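Local structure of YkuI protein (Bacillus subtilis, 2BAS) at residues A[392-405]-A[417-431]. The protein is an EAL-domain signalling protein that binds the second messenger cyclic di-GMP and probably acts as a cyclic-guanylate-specific phosphodiesterase. Residues are numbered along the deposited sequence; the frame is centred on the assembly and turned at random.
With BME (beta-mercaptoethanol), chain C.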
# COMPACT_ATOMS: atom_id res chain seq x y z
N LEU A 392 10.56 1.28 10.77
CA LEU A 392 11.62 1.29 9.77
C LEU A 392 11.14 1.92 8.48
O LEU A 392 10.16 1.48 7.88
CB LEU A 392 12.07 -0.13 9.46
CG LEU A 392 12.82 -0.85 10.59
CD1 LEU A 392 12.74 -2.38 10.41
CD2 LEU A 392 14.25 -0.34 10.71
N TYR A 393 11.85 2.95 8.06
CA TYR A 393 11.61 3.56 6.77
C TYR A 393 12.92 4.02 6.13
O TYR A 393 13.95 4.10 6.79
CB TYR A 393 10.61 4.70 6.92
CG TYR A 393 11.18 5.95 7.54
CD1 TYR A 393 11.59 7.02 6.73
CD2 TYR A 393 11.27 6.08 8.92
CE1 TYR A 393 12.11 8.19 7.29
CE2 TYR A 393 11.77 7.26 9.49
CZ TYR A 393 12.19 8.30 8.67
OH TYR A 393 12.70 9.46 9.20
N SER A 394 12.89 4.33 4.84
CA SER A 394 14.12 4.64 4.10
C SER A 394 14.47 6.15 4.10
O SER A 394 13.65 6.98 3.69
CB SER A 394 13.99 4.11 2.69
OG SER A 394 15.16 4.38 1.95
N ASP A 395 15.67 6.50 4.56
CA ASP A 395 16.07 7.92 4.59
C ASP A 395 16.29 8.44 3.18
O ASP A 395 17.09 7.88 2.43
CB ASP A 395 17.34 8.11 5.40
CG ASP A 395 17.77 9.56 5.48
OD1 ASP A 395 18.70 9.92 4.74
OD2 ASP A 395 17.18 10.35 6.25
N LEU A 396 15.59 9.51 2.80
CA LEU A 396 15.66 10.02 1.42
C LEU A 396 17.03 10.51 0.97
O LEU A 396 17.38 10.36 -0.21
CB LEU A 396 14.59 11.07 1.14
CG LEU A 396 13.30 10.56 0.49
CD1 LEU A 396 12.38 11.73 0.15
CD2 LEU A 396 13.58 9.74 -0.78
N GLU A 397 17.80 11.06 1.90
CA GLU A 397 19.13 11.57 1.56
C GLU A 397 20.18 10.47 1.53
O GLU A 397 20.85 10.29 0.52
CB GLU A 397 19.55 12.72 2.49
CG GLU A 397 18.68 13.97 2.34
CD GLU A 397 18.97 15.07 3.36
OE1 GLU A 397 19.76 14.85 4.31
OE2 GLU A 397 18.39 16.18 3.21
N THR A 398 20.31 9.72 2.63
CA THR A 398 21.38 8.73 2.75
C THR A 398 21.12 7.43 1.98
O THR A 398 22.06 6.81 1.46
CB THR A 398 21.77 8.43 4.21
OG1 THR A 398 20.73 7.71 4.87
CG2 THR A 398 22.06 9.71 4.97
N GLY A 399 19.86 7.02 1.91
CA GLY A 399 19.47 5.83 1.17
C GLY A 399 19.57 4.54 1.97
O GLY A 399 19.80 3.46 1.41
N GLU A 400 19.41 4.64 3.28
CA GLU A 400 19.43 3.45 4.12
C GLU A 400 18.22 3.42 5.04
O GLU A 400 17.63 4.46 5.31
CB GLU A 400 20.74 3.32 4.91
CG GLU A 400 21.06 4.50 5.82
CD GLU A 400 22.28 4.26 6.71
OE1 GLU A 400 22.22 4.65 7.90
OE2 GLU A 400 23.30 3.70 6.22
N MSE A 401 17.88 2.22 5.49
CA MSE A 401 16.78 1.99 6.40
C MSE A 401 17.16 2.56 7.76
O MSE A 401 18.17 2.15 8.36
CB MSE A 401 16.48 0.49 6.52
CG MSE A 401 15.98 -0.17 5.23
SE MSE A 401 14.35 0.67 4.46
CE MSE A 401 13.02 -0.02 5.72
N ILE A 402 16.35 3.50 8.24
CA ILE A 402 16.55 4.15 9.53
C ILE A 402 15.29 4.08 10.44
O ILE A 402 14.24 3.53 10.08
CB ILE A 402 16.94 5.64 9.33
CG1 ILE A 402 15.82 6.39 8.58
CG2 ILE A 402 18.25 5.76 8.52
CD1 ILE A 402 15.72 7.87 8.93
N ARG A 403 15.42 4.66 11.63
CA ARG A 403 14.30 4.95 12.52
C ARG A 403 14.54 6.34 13.07
O ARG A 403 15.68 6.74 13.28
CB ARG A 403 14.21 3.93 13.66
CG ARG A 403 13.47 2.63 13.31
CD ARG A 403 13.45 1.66 14.51
NE ARG A 403 12.19 0.91 14.62
CZ ARG A 403 12.07 -0.40 14.46
NH1 ARG A 403 13.13 -1.13 14.17
NH2 ARG A 403 10.90 -0.99 14.59
N THR A 404 13.46 7.09 13.26
CA THR A 404 13.48 8.45 13.82
C THR A 404 12.88 8.37 15.21
O THR A 404 11.88 7.68 15.40
CB THR A 404 12.60 9.42 13.00
OG1 THR A 404 13.09 9.55 11.66
CG2 THR A 404 12.52 10.84 13.66
N PHE A 405 13.49 9.07 16.17
CA PHE A 405 12.95 9.18 17.52
C PHE A 405 12.41 10.59 17.80
O PHE A 405 13.16 11.56 17.67
CB PHE A 405 14.00 8.81 18.56
CG PHE A 405 13.49 8.82 19.95
CD1 PHE A 405 12.85 7.70 20.49
CD2 PHE A 405 13.60 9.97 20.74
CE1 PHE A 405 12.35 7.72 21.78
CE2 PHE A 405 13.10 9.99 22.04
CZ PHE A 405 12.47 8.87 22.56
N ILE A 417 15.38 12.95 16.22
CA ILE A 417 16.69 12.31 16.19
C ILE A 417 16.62 11.10 15.27
O ILE A 417 15.91 10.14 15.57
CB ILE A 417 17.10 11.84 17.58
CG1 ILE A 417 17.12 13.00 18.57
CG2 ILE A 417 18.43 11.16 17.52
CD1 ILE A 417 17.20 12.57 20.03
N ASP A 418 17.33 11.15 14.15
CA ASP A 418 17.35 10.03 13.19
C ASP A 418 18.46 9.07 13.58
O ASP A 418 19.57 9.50 13.87
CB ASP A 418 17.56 10.54 11.76
CG ASP A 418 16.37 11.38 11.25
OD1 ASP A 418 15.26 11.29 11.83
OD2 ASP A 418 16.56 12.13 10.26
N LEU A 419 18.17 7.78 13.61
CA LEU A 419 19.20 6.79 13.99
C LEU A 419 19.76 6.09 12.75
O LEU A 419 19.01 5.68 11.87
CB LEU A 419 18.65 5.74 14.97
CG LEU A 419 17.65 6.03 16.09
CD1 LEU A 419 17.84 5.01 17.19
CD2 LEU A 419 17.77 7.41 16.69
N PRO A 420 21.10 5.92 12.69
CA PRO A 420 21.68 5.29 11.50
C PRO A 420 21.42 3.80 11.51
O PRO A 420 21.16 3.23 12.56
CB PRO A 420 23.17 5.58 11.66
CG PRO A 420 23.40 5.69 13.13
CD PRO A 420 22.11 6.26 13.70
N TYR A 421 21.48 3.18 10.34
CA TYR A 421 21.37 1.71 10.23
C TYR A 421 22.49 1.01 11.02
O TYR A 421 22.27 -0.08 11.55
CB TYR A 421 21.42 1.26 8.75
CG TYR A 421 21.18 -0.23 8.50
CD1 TYR A 421 22.24 -1.09 8.32
CD2 TYR A 421 19.89 -0.75 8.43
CE1 TYR A 421 22.03 -2.45 8.09
CE2 TYR A 421 19.66 -2.10 8.20
CZ TYR A 421 20.72 -2.94 8.02
OH TYR A 421 20.50 -4.30 7.78
N SER A 422 23.66 1.64 11.09
CA SER A 422 24.79 1.05 11.81
C SER A 422 24.53 0.92 13.32
O SER A 422 25.18 0.13 13.99
CB SER A 422 26.08 1.83 11.55
OG SER A 422 26.05 3.11 12.16
N TYR A 423 23.58 1.68 13.84
CA TYR A 423 23.23 1.59 15.24
C TYR A 423 22.14 0.55 15.46
O TYR A 423 22.22 -0.26 16.39
CB TYR A 423 22.77 2.95 15.79
CG TYR A 423 22.20 2.86 17.19
CD1 TYR A 423 20.82 2.77 17.40
CD2 TYR A 423 23.04 2.83 18.30
CE1 TYR A 423 20.30 2.66 18.69
CE2 TYR A 423 22.52 2.73 19.59
CZ TYR A 423 21.16 2.66 19.78
OH TYR A 423 20.66 2.55 21.06
N LEU A 424 21.11 0.61 14.62
CA LEU A 424 20.00 -0.32 14.66
C LEU A 424 20.45 -1.78 14.60
O LEU A 424 20.03 -2.61 15.42
CB LEU A 424 19.05 -0.02 13.51
CG LEU A 424 17.85 0.94 13.69
CD1 LEU A 424 17.87 1.74 14.99
CD2 LEU A 424 17.66 1.83 12.47
N TYR A 425 21.34 -2.10 13.66
CA TYR A 425 21.67 -3.49 13.45
C TYR A 425 22.48 -4.09 14.60
O TYR A 425 22.47 -5.31 14.78
CB TYR A 425 22.29 -3.77 12.06
CG TYR A 425 23.79 -3.49 11.93
CD1 TYR A 425 24.72 -4.23 12.66
CD2 TYR A 425 24.27 -2.51 11.07
CE1 TYR A 425 26.06 -3.97 12.57
CE2 TYR A 425 25.63 -2.26 10.96
CZ TYR A 425 26.51 -2.99 11.72
OH TYR A 425 27.86 -2.77 11.62
N GLU A 426 23.16 -3.25 15.39
CA GLU A 426 23.88 -3.79 16.55
C GLU A 426 23.08 -3.78 17.85
O GLU A 426 23.60 -4.08 18.91
CB GLU A 426 25.33 -3.27 16.71
CG GLU A 426 25.58 -1.79 16.75
CD GLU A 426 27.09 -1.45 16.74
OE1 GLU A 426 27.50 -0.62 15.89
OE2 GLU A 426 27.86 -2.01 17.56
N GLN A 427 21.80 -3.46 17.73
CA GLN A 427 20.86 -3.59 18.82
C GLN A 427 20.06 -4.86 18.56
O GLN A 427 19.86 -5.24 17.42
CB GLN A 427 19.89 -2.40 18.84
CG GLN A 427 20.57 -1.05 18.99
CD GLN A 427 21.60 -1.05 20.10
OE1 GLN A 427 22.78 -0.79 19.86
NE2 GLN A 427 21.16 -1.35 21.31
N ASP A 428 19.58 -5.49 19.62
CA ASP A 428 18.72 -6.65 19.45
C ASP A 428 17.31 -6.23 18.99
O ASP A 428 16.64 -5.43 19.63
CB ASP A 428 18.67 -7.52 20.72
CG ASP A 428 20.05 -8.05 21.12
OD1 ASP A 428 20.19 -9.28 21.35
OD2 ASP A 428 21.01 -7.25 21.19
N GLY A 429 16.93 -6.74 17.82
CA GLY A 429 15.56 -6.66 17.32
C GLY A 429 15.01 -5.35 16.81
O GLY A 429 13.80 -5.16 16.84
N LEU A 430 15.85 -4.45 16.32
CA LEU A 430 15.35 -3.17 15.77
C LEU A 430 15.30 -3.16 14.25
O LEU A 430 15.10 -2.12 13.64
CB LEU A 430 16.13 -1.96 16.29
CG LEU A 430 16.07 -1.65 17.80
CD1 LEU A 430 16.75 -0.33 18.10
CD2 LEU A 430 14.64 -1.64 18.33
N ILE A 431 15.52 -4.32 13.64
CA ILE A 431 15.25 -4.49 12.22
C ILE A 431 14.19 -5.57 12.11
O ILE A 431 14.44 -6.76 12.35
CB ILE A 431 16.50 -4.88 11.42
CG1 ILE A 431 17.53 -3.75 11.49
CG2 ILE A 431 16.11 -5.20 9.95
CD1 ILE A 431 18.89 -4.17 11.03
OXT ILE A 431 13.04 -5.24 11.81
C1 BME C . 22.72 5.00 22.95
C2 BME C . 23.11 6.46 23.18
O1 BME C . 21.45 4.76 23.52
S2 BME C . 23.81 7.22 21.69
O HOH W 1 24.40 3.36 8.85
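Segments 392-405 and 417-431 meet at the open end of the antiparallel beta hairpin of strands 401-409 and 413-419, and the short helix 421-424 follows its second strand. Phe405 and Ile417 form a hydrogen-bonded pair: Phe405 N to Ile417 O measures 2.7 Å and Ile417 N to Phe405 O 3.0 Å. Next to it, Thr404 and Asp418 form a non-hydrogen-bonded pair whose side chains run side by side. Here Thr404 OG1 donates to Asp418 OD1 at 2.8 Å, arriving 45° above the carboxylate plane. A chi1 of -63° sets Thr404 OG1 beside its own backbone N and turns Thr404 CG2 to within 3.3 Å of Asp418 OD1. The other oxygen of Asp418 makes a salt bridge with Arg335, which also pairs with Asp395; this shared cation probably offsets the charge of two carboxylates whose OD2 atoms are 4.4 Å apart.

Beyond the strand pairing, Glu400 reaches the helix start, where Pro420 is the N-cap residue. Glu400 OE1 accepts from Tyr421 N at 2.9 Å with a nearly straight N-H...O angle of 168°, and a water links the same oxygen to Ser422 N. The Tyr421 ring brings its edge to Met401 O, in the ring plane, with CD2 3.4 Å from that oxygen. CD2 of Leu424 packs on the backbone of Ile402 and Arg403.

In the six-stranded antiparallel sheet, the hairpin lies between strands 335-340 and 388-394. Ile417 and Leu419 face helix 271-311, on Val303 and Phe299, while Tyr393 meets Arg224 of the second subunit through a cation-pi contact.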